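PDB 2X3H: K5 lyase from Enterobacteria phage k1-5, which cleaves the K5 capsular polysaccharide, a heparosan-type glycosaminoglycan, by a lyase mechanism and probably serves the phage as a trimeric tail spike. Local coordinates for residues D75-N89 / V100-L113. Numbering follows the deposited sequence.
Sequences DATTDDTEVIAASLN and VFSSSGINSNYCNL
The axis of helix 81-88 passes 8.3 Å from the axis of strand 106-108, 14° from parallel, and crosses the axis of strand 100-103 at 95°. Before the helix, Ala76 N donates to Val100 O, and Asp80 N reaches Ser102 O at 2.8 Å. At the first helical turn Thr81 OG1 accepts a nearly straight bond (171°) from Ser104 N; it in turn donates to the syn lone pair of Asp79 OD1, which also receives Thr81 N in an Asx turn. Asp80 OD2 sits 3.4 Å from Phe101 CD2, and its carboxylate is bonded by the backbone of Ala73 and Gly74. The helix covers the N-terminal end of a right-handed parallel beta-helix, the fold of many phage tail spikes, where strand 106-108 is the outermost strand of its parallel sheet within the chain. Over this end Ile84 spreads both branches: CD1 lies 3.6 Å from Phe101 CB, and CG2, anti to the backbone N, meets Ile106 CD1. Further along, Leu88 CD2 packs on Leu113 CD2 at 4.0 Å. Asn89 folds back so that its ND2 bonds both Ala85 O and, at 2.9 Å, Asn107 O, each close to the amide plane, which fixes the amide's rotation.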
ATOM      1  N   ASP A  75      45.660  -7.102  11.658  1.00 14.14           N
ATOM      2  CA  ASP A  75      46.106  -6.239  12.762  1.00 14.86           C
ATOM      3  C   ASP A  75      46.036  -4.753  12.419  1.00 14.52           C
ATOM      4  O   ASP A  75      46.633  -3.912  13.106  1.00 15.08           O
ATOM      5  CB  ASP A  75      47.535  -6.606  13.170  1.00 15.48           C
ATOM      6  CG  ASP A  75      48.542  -6.367  12.046  1.00 15.87           C
ATOM      7  OD1 ASP A  75      48.159  -5.764  11.021  1.00 15.21           O
ATOM      8  OD2 ASP A  75      49.722  -6.780  12.195  1.00 17.30           O
ATOM      9  N   ALA A  76      45.323  -4.438  11.342  1.00 14.88           N
ATOM     10  CA  ALA A  76      45.080  -3.064  10.920  1.00 15.27           C
ATOM     11  C   ALA A  76      46.316  -2.323  10.406  1.00 15.41           C
ATOM     12  O   ALA A  76      46.214  -1.159  10.013  1.00 16.28           O
ATOM     13  CB  ALA A  76      44.393  -2.247  12.054  1.00 14.57           C
ATOM     14  N   THR A  77      47.477  -2.979  10.402  1.00 15.56           N
ATOM     15  CA  THR A  77      48.712  -2.300   9.986  1.00 16.71           C
ATOM     16  C   THR A  77      49.502  -3.081   8.935  1.00 15.96           C
ATOM     17  O   THR A  77      50.013  -2.497   7.976  1.00 15.82           O
ATOM     18  CB  THR A  77      49.632  -1.925  11.196  1.00 18.32           C
ATOM     19  OG1 THR A  77      50.252  -3.098  11.740  1.00 20.30           O
ATOM     20  CG2 THR A  77      48.840  -1.227  12.295  1.00 19.90           C
ATOM     21  N   THR A  78      49.605  -4.393   9.122  1.00 15.32           N
ATOM     22  CA  THR A  78      50.283  -5.251   8.148  1.00 15.61           C
ATOM     23  C   THR A  78      49.508  -5.218   6.841  1.00 15.12           C
ATOM     24  O   THR A  78      48.273  -5.204   6.849  1.00 15.29           O
ATOM     25  CB  THR A  78      50.390  -6.703   8.665  1.00 15.97           C
ATOM     26  OG1 THR A  78      51.104  -6.712   9.913  1.00 17.58           O
ATOM     27  CG2 THR A  78      51.109  -7.595   7.660  1.00 16.69           C
ATOM     28  N   ASP A  79      50.230  -5.192   5.725  1.00 14.80           N
ATOM     29  CA  ASP A  79      49.587  -5.202   4.416  1.00 14.98           C
ATOM     30  C   ASP A  79      49.131  -6.616   4.084  1.00 14.50           C
ATOM     31  O   ASP A  79      49.949  -7.510   3.843  1.00 14.27           O
ATOM     32  CB  ASP A  79      50.534  -4.649   3.346  1.00 16.19           C
ATOM     33  CG  ASP A  79      49.877  -4.526   1.981  1.00 17.68           C
ATOM     34  OD1 ASP A  79      48.704  -4.928   1.828  1.00 17.68           O
ATOM     35  OD2 ASP A  79      50.544  -4.029   1.057  1.00 19.37           O
ATOM     36  N   ASP A  80      47.814  -6.815   4.091  1.00 13.19           N
ATOM     37  CA  ASP A  80      47.215  -8.125   3.882  1.00 13.23           C
ATOM     38  C   ASP A  80      46.701  -8.286   2.445  1.00 12.79           C
ATOM     39  O   ASP A  80      45.990  -9.240   2.137  1.00 13.05           O
ATOM     40  CB  ASP A  80      46.046  -8.324   4.873  1.00 13.34           C
ATOM     41  CG  ASP A  80      46.510  -8.727   6.279  1.00 15.18           C
ATOM     42  OD1 ASP A  80      47.594  -9.347   6.388  1.00 15.67           O
ATOM     43  OD2 ASP A  80      45.779  -8.453   7.274  1.00 14.36           O
ATOM     44  N   THR A  81      47.047  -7.347   1.563  1.00 12.61           N
ATOM     45  CA  THR A  81      46.504  -7.363   0.201  1.00 12.83           C
ATOM     46  C   THR A  81      46.767  -8.665  -0.556  1.00 13.82           C
ATOM     47  O   THR A  81      45.854  -9.237  -1.157  1.00 13.89           O
ATOM     48  CB  THR A  81      47.040  -6.195  -0.641  1.00 12.30           C
ATOM     49  OG1 THR A  81      46.858  -4.971   0.072  1.00 11.89           O
ATOM     50  CG2 THR A  81      46.299  -6.120  -1.983  1.00 12.93           C
ATOM     51  N   GLU A  82      48.008  -9.131  -0.525  1.00 14.33           N
ATOM     52  CA  GLU A  82      48.387 -10.318  -1.290  1.00 15.96           C
ATOM     53  C   GLU A  82      47.567 -11.554  -0.934  1.00 14.61           C
ATOM     54  O   GLU A  82      47.030 -12.245  -1.814  1.00 14.10           O
ATOM     55  CB  GLU A  82      49.874 -10.618  -1.082  1.00 19.09           C
ATOM     56  CG  GLU A  82      50.796  -9.964  -2.094  1.00 24.13           C
ATOM     57  CD  GLU A  82      51.066 -10.852  -3.297  1.00 26.47           C
ATOM     58  OE1 GLU A  82      50.360 -11.879  -3.452  1.00 28.47           O
ATOM     59  OE2 GLU A  82      51.989 -10.526  -4.091  1.00 28.53           O
ATOM     60  N   VAL A  83      47.487 -11.834   0.360  1.00 13.74           N
ATOM     61  CA  VAL A  83      46.792 -13.012   0.861  1.00 13.75           C
ATOM     62  C   VAL A  83      45.291 -12.938   0.584  1.00 12.81           C
ATOM     63  O   VAL A  83      44.666 -13.922   0.180  1.00 12.93           O
ATOM     64  CB  VAL A  83      47.044 -13.179   2.368  1.00 14.50           C
ATOM     65  CG1 VAL A  83      46.180 -14.276   2.918  1.00 15.10           C
ATOM     66  CG2 VAL A  83      48.528 -13.472   2.620  1.00 15.91           C
ATOM     67  N   ILE A  84      44.714 -11.762   0.793  1.00 12.77           N
ATOM     68  CA  ILE A  84      43.273 -11.590   0.588  1.00 12.03           C
ATOM     69  C   ILE A  84      42.922 -11.682  -0.896  1.00 11.72           C
ATOM     70  O   ILE A  84      41.935 -12.321  -1.263  1.00 11.78           O
ATOM     71  CB  ILE A  84      42.775 -10.281   1.241  1.00 12.37           C
ATOM     72  CG1 ILE A  84      42.875 -10.413   2.763  1.00 12.76           C
ATOM     73  CG2 ILE A  84      41.342  -9.949   0.820  1.00 12.91           C
ATOM     74  CD1 ILE A  84      42.384  -9.224   3.517  1.00 13.58           C
ATOM     75  N   ALA A  85      43.740 -11.068  -1.747  1.00 11.55           N
ATOM     76  CA  ALA A  85      43.516 -11.153  -3.188  1.00 11.62           C
ATOM     77  C   ALA A  85      43.548 -12.611  -3.652  1.00 11.92           C
ATOM     78  O   ALA A  85      42.695 -13.059  -4.427  1.00 12.24           O
ATOM     79  CB  ALA A  85      44.548 -10.320  -3.941  1.00 12.43           C
ATOM     80  N   ALA A  86      44.534 -13.358  -3.169  1.00 11.45           N
ATOM     81  CA  ALA A  86      44.660 -14.765  -3.525  1.00 12.46           C
ATOM     82  C   ALA A  86      43.420 -15.559  -3.119  1.00 12.30           C
ATOM     83  O   ALA A  86      42.905 -16.367  -3.901  1.00 13.53           O
ATOM     84  CB  ALA A  86      45.909 -15.365  -2.884  1.00 12.08           C
ATOM     85  N   SER A  87      42.939 -15.327  -1.899  1.00 12.17           N
ATOM     86  CA  SER A  87      41.752 -16.019  -1.414  1.00 12.77           C
ATOM     87  C   SER A  87      40.533 -15.686  -2.261  1.00 12.83           C
ATOM     88  O   SER A  87      39.783 -16.575  -2.647  1.00 12.31           O
ATOM     89  CB  SER A  87      41.451 -15.663   0.041  1.00 13.68           C
ATOM     90  OG  SER A  87      42.421 -16.217   0.913  1.00 15.77           O
ATOM     91  N   LEU A  88      40.335 -14.403  -2.543  1.00 12.55           N
ATOM     92  CA  LEU A  88      39.131 -13.985  -3.251  1.00 11.80           C
ATOM     93  C   LEU A  88      39.148 -14.426  -4.709  1.00 12.70           C
ATOM     94  O   LEU A  88      38.098 -14.487  -5.355  1.00 12.51           O
ATOM     95  CB  LEU A  88      38.920 -12.475  -3.131  1.00 12.41           C
ATOM     96  CG  LEU A  88      38.607 -11.958  -1.724  1.00 12.70           C
ATOM     97  CD1 LEU A  88      38.414 -10.453  -1.741  1.00 12.93           C
ATOM     98  CD2 LEU A  88      37.379 -12.636  -1.128  1.00 13.44           C
ATOM     99  N   ASN A  89      40.336 -14.729  -5.232  1.00 12.33           N
ATOM    100  CA  ASN A  89      40.457 -15.207  -6.608  1.00 14.19           C
ATOM    101  C   ASN A  89      40.345 -16.728  -6.724  1.00 14.83           C
ATOM    102  O   ASN A  89      40.400 -17.280  -7.828  1.00 15.75           O
ATOM    103  CB  ASN A  89      41.745 -14.678  -7.257  1.00 13.07           C
ATOM    104  CG  ASN A  89      41.560 -13.287  -7.862  1.00 13.01           C
ATOM    105  OD1 ASN A  89      41.344 -13.144  -9.072  1.00 13.86           O
ATOM    106  ND2 ASN A  89      41.638 -12.257  -7.020  1.00 12.28           N
ATOM    107  N   VAL A 100      40.974  -6.625  11.629  1.00 11.27           N
ATOM    108  CA  VAL A 100      40.913  -5.519  10.701  1.00 11.13           C
ATOM    109  C   VAL A 100      42.015  -5.750   9.681  1.00 11.75           C
ATOM    110  O   VAL A 100      43.201  -5.799  10.028  1.00 12.57           O
ATOM    111  CB  VAL A 100      41.112  -4.170  11.421  1.00 11.48           C
ATOM    112  CG1 VAL A 100      41.058  -3.020  10.421  1.00 11.87           C
ATOM    113  CG2 VAL A 100      40.063  -3.982  12.518  1.00 11.20           C
ATOM    114  N   PHE A 101      41.624  -5.917   8.423  1.00 10.82           N
ATOM    115  CA  PHE A 101      42.554  -6.372   7.400  1.00 10.18           C
ATOM    116  C   PHE A 101      42.879  -5.251   6.442  1.00 11.20           C
ATOM    117  O   PHE A 101      42.091  -4.913   5.554  1.00 11.51           O
ATOM    118  CB  PHE A 101      41.986  -7.596   6.680  1.00 10.99           C
ATOM    119  CG  PHE A 101      41.748  -8.759   7.594  1.00 10.78           C
ATOM    120  CD1 PHE A 101      40.582  -8.839   8.364  1.00 10.87           C
ATOM    121  CD2 PHE A 101      42.696  -9.770   7.707  1.00 10.54           C
ATOM    122  CE1 PHE A 101      40.368  -9.907   9.228  1.00 10.85           C
ATOM    123  CE2 PHE A 101      42.484 -10.845   8.543  1.00 10.85           C
ATOM    124  CZ  PHE A 101      41.323 -10.919   9.315  1.00 11.78           C
ATOM    125  N   SER A 102      44.042  -4.647   6.658  1.00 10.99           N
ATOM    126  CA  SER A 102      44.496  -3.550   5.833  1.00 11.55           C
ATOM    127  C   SER A 102      44.827  -4.072   4.449  1.00 11.02           C
ATOM    128  O   SER A 102      45.643  -4.986   4.311  1.00 12.13           O
ATOM    129  CB  SER A 102      45.738  -2.908   6.460  1.00 12.11           C
ATOM    130  OG  SER A 102      46.165  -1.814   5.671  1.00 13.58           O
ATOM    131  N   SER A 103      44.198  -3.504   3.423  1.00 11.25           N
ATOM    132  CA  SER A 103      44.348  -4.031   2.074  1.00 11.70           C
ATOM    133  C   SER A 103      44.057  -2.974   1.010  1.00 12.50           C
ATOM    134  O   SER A 103      43.118  -2.178   1.143  1.00 12.33           O
ATOM    135  CB  SER A 103      43.476  -5.288   1.871  1.00 12.60           C
ATOM    136  OG  SER A 103      42.195  -5.132   2.478  1.00 12.61           O
ATOM    137  N   SER A 104      44.884  -2.965  -0.034  1.00 12.40           N
ATOM    138  CA  SER A 104      44.717  -2.046  -1.155  1.00 13.02           C
ATOM    139  C   SER A 104      43.669  -2.601  -2.109  1.00 12.16           C
ATOM    140  O   SER A 104      42.977  -3.563  -1.775  1.00 12.46           O
ATOM    141  CB  SER A 104      46.051  -1.862  -1.886  1.00 14.41           C
ATOM    142  OG  SER A 104      47.081  -1.561  -0.957  1.00 17.75           O
ATOM    143  N   GLY A 105      43.566  -2.001  -3.291  1.00 12.38           N
ATOM    144  CA  GLY A 105      42.562  -2.408  -4.278  1.00 11.28           C
ATOM    145  C   GLY A 105      42.719  -3.858  -4.688  1.00 11.68           C
ATOM    146  O   GLY A 105      43.839  -4.352  -4.821  1.00 11.43           O
ATOM    147  N   ILE A 106      41.597  -4.544  -4.889  1.00 11.02           N
ATOM    148  CA  ILE A 106      41.602  -5.950  -5.277  1.00 11.89           C
ATOM    149  C   ILE A 106      40.561  -6.185  -6.361  1.00 11.96           C
ATOM    150  O   ILE A 106      39.480  -5.601  -6.319  1.00 11.76           O
ATOM    151  CB  ILE A 106      41.273  -6.868  -4.084  1.00 12.12           C
ATOM    152  CG1 ILE A 106      42.366  -6.759  -3.013  1.00 13.01           C
ATOM    153  CG2 ILE A 106      41.066  -8.335  -4.546  1.00 12.47           C
ATOM    154  CD1 ILE A 106      41.994  -7.351  -1.688  1.00 13.93           C
ATOM    155  N   ASN A 107      40.898  -7.027  -7.332  1.00 11.62           N
ATOM    156  CA  ASN A 107      39.958  -7.436  -8.368  1.00 12.31           C
ATOM    157  C   ASN A 107      39.826  -8.957  -8.393  1.00 12.01           C
ATOM    158  O   ASN A 107      40.803  -9.667  -8.133  1.00 11.07           O
ATOM    159  CB  ASN A 107      40.380  -6.896  -9.741  1.00 14.64           C
ATOM    160  CG  ASN A 107      41.636  -7.569 -10.280  1.00 17.39           C
ATOM    161  OD1 ASN A 107      41.613  -8.738 -10.687  1.00 20.46           O
ATOM    162  ND2 ASN A 107      42.736  -6.818 -10.313  1.00 18.10           N
ATOM    163  N   SER A 108      38.615  -9.454  -8.667  1.00 11.17           N
ATOM    164  CA  SER A 108      38.377 -10.892  -8.788  1.00 11.78           C
ATOM    165  C   SER A 108      37.163 -11.184  -9.658  1.00 12.14           C
ATOM    166  O   SER A 108      36.243 -10.375  -9.724  1.00 11.43           O
ATOM    167  CB  SER A 108      38.160 -11.520  -7.407  1.00 11.70           C
ATOM    168  OG  SER A 108      37.995 -12.931  -7.502  1.00 13.40           O
ATOM    169  N   ASN A 109      37.166 -12.336 -10.330  1.00 12.21           N
ATOM    170  CA  ASN A 109      35.988 -12.800 -11.072  1.00 13.05           C
ATOM    171  C   ASN A 109      35.092 -13.659 -10.191  1.00 13.24           C
ATOM    172  O   ASN A 109      34.067 -14.161 -10.654  1.00 13.00           O
ATOM    173  CB  ASN A 109      36.397 -13.631 -12.294  1.00 14.31           C
ATOM    174  CG  ASN A 109      37.105 -12.809 -13.357  1.00 15.89           C
ATOM    175  OD1 ASN A 109      36.517 -11.916 -13.971  1.00 17.49           O
ATOM    176  ND2 ASN A 109      38.373 -13.130 -13.599  1.00 17.01           N
ATOM    177  N   TYR A 110      35.497 -13.833  -8.933  1.00 12.38           N
ATOM    178  CA  TYR A 110      34.747 -14.623  -7.956  1.00 12.83           C
ATOM    179  C   TYR A 110      34.446 -13.825  -6.698  1.00 12.13           C
ATOM    180  O   TYR A 110      35.274 -13.054  -6.227  1.00 11.07           O
ATOM    181  CB  TYR A 110      35.502 -15.895  -7.574  1.00 15.36           C
ATOM    182  CG  TYR A 110      35.861 -16.748  -8.757  1.00 17.58           C
ATOM    183  CD1 TYR A 110      34.959 -17.686  -9.254  1.00 18.65           C
ATOM    184  CD2 TYR A 110      37.097 -16.615  -9.386  1.00 18.98           C
ATOM    185  CE1 TYR A 110      35.278 -18.477 -10.348  1.00 19.89           C
ATOM    186  CE2 TYR A 110      37.424 -17.403 -10.481  1.00 20.18           C
ATOM    187  CZ  TYR A 110      36.508 -18.331 -10.954  1.00 19.82           C
ATOM    188  OH  TYR A 110      36.816 -19.129 -12.040  1.00 21.18           O
ATOM    189  N   CYS A 111      33.259 -14.049  -6.146  1.00 11.50           N
ATOM    190  CA  CYS A 111      32.813 -13.320  -4.970  1.00 11.47           C
ATOM    191  C   CYS A 111      32.094 -14.298  -4.048  1.00 10.52           C
ATOM    192  O   CYS A 111      30.922 -14.576  -4.242  1.00  9.97           O
ATOM    193  CB  CYS A 111      31.868 -12.192  -5.402  1.00 12.37           C
ATOM    194  SG  CYS A 111      31.243 -11.150  -4.058  1.00 17.06           S
ATOM    195  N   ASN A 112      32.816 -14.850  -3.070  1.00  9.65           N
ATOM    196  CA  ASN A 112      32.186 -15.641  -2.011  1.00  9.15           C
ATOM    197  C   ASN A 112      32.934 -15.397  -0.705  1.00  9.51           C
ATOM    198  O   ASN A 112      33.902 -16.089  -0.381  1.00  9.22           O
ATOM    199  CB  ASN A 112      32.123 -17.137  -2.349  1.00 10.46           C
ATOM    200  CG  ASN A 112      31.314 -17.940  -1.317  1.00 11.66           C
ATOM    201  OD1 ASN A 112      31.021 -17.458  -0.213  1.00 13.02           O
ATOM    202  ND2 ASN A 112      30.954 -19.169  -1.677  1.00 13.31           N
ATOM    203  N   LEU A 113      32.473 -14.397   0.032  1.00  8.64           N
ATOM    204  CA  LEU A 113      33.189 -13.912   1.201  1.00  9.31           C
ATOM    205  C   LEU A 113      32.222 -13.728   2.361  1.00  9.57           C
ATOM    206  O   LEU A 113      31.128 -13.175   2.187  1.00  9.82           O
ATOM    207  CB  LEU A 113      33.838 -12.576   0.844  1.00  9.94           C
ATOM    208  CG  LEU A 113      34.495 -11.745   1.935  1.00 11.31           C
ATOM    209  CD1 LEU A 113      35.595 -12.563   2.600  1.00 11.57           C
ATOM    210  CD2 LEU A 113      35.065 -10.461   1.302  1.00 12.01           C
TER
HETATM  211  O   HOH W   1      46.056  -5.929   8.291  1.00 10.86           O
HETATM  212  O   HOH W   2      49.221  -2.879  -1.060  1.00 20.94           O
HETATM  213  O   HOH W   3      35.603 -14.810  -3.494  1.00 12.99           O
HETATM  214  O   HOH W   4      42.653 -10.927 -10.265  1.00 15.25           O
HETATM  215  O   HOH W   5      39.525 -13.902 -10.760  1.00 16.07           O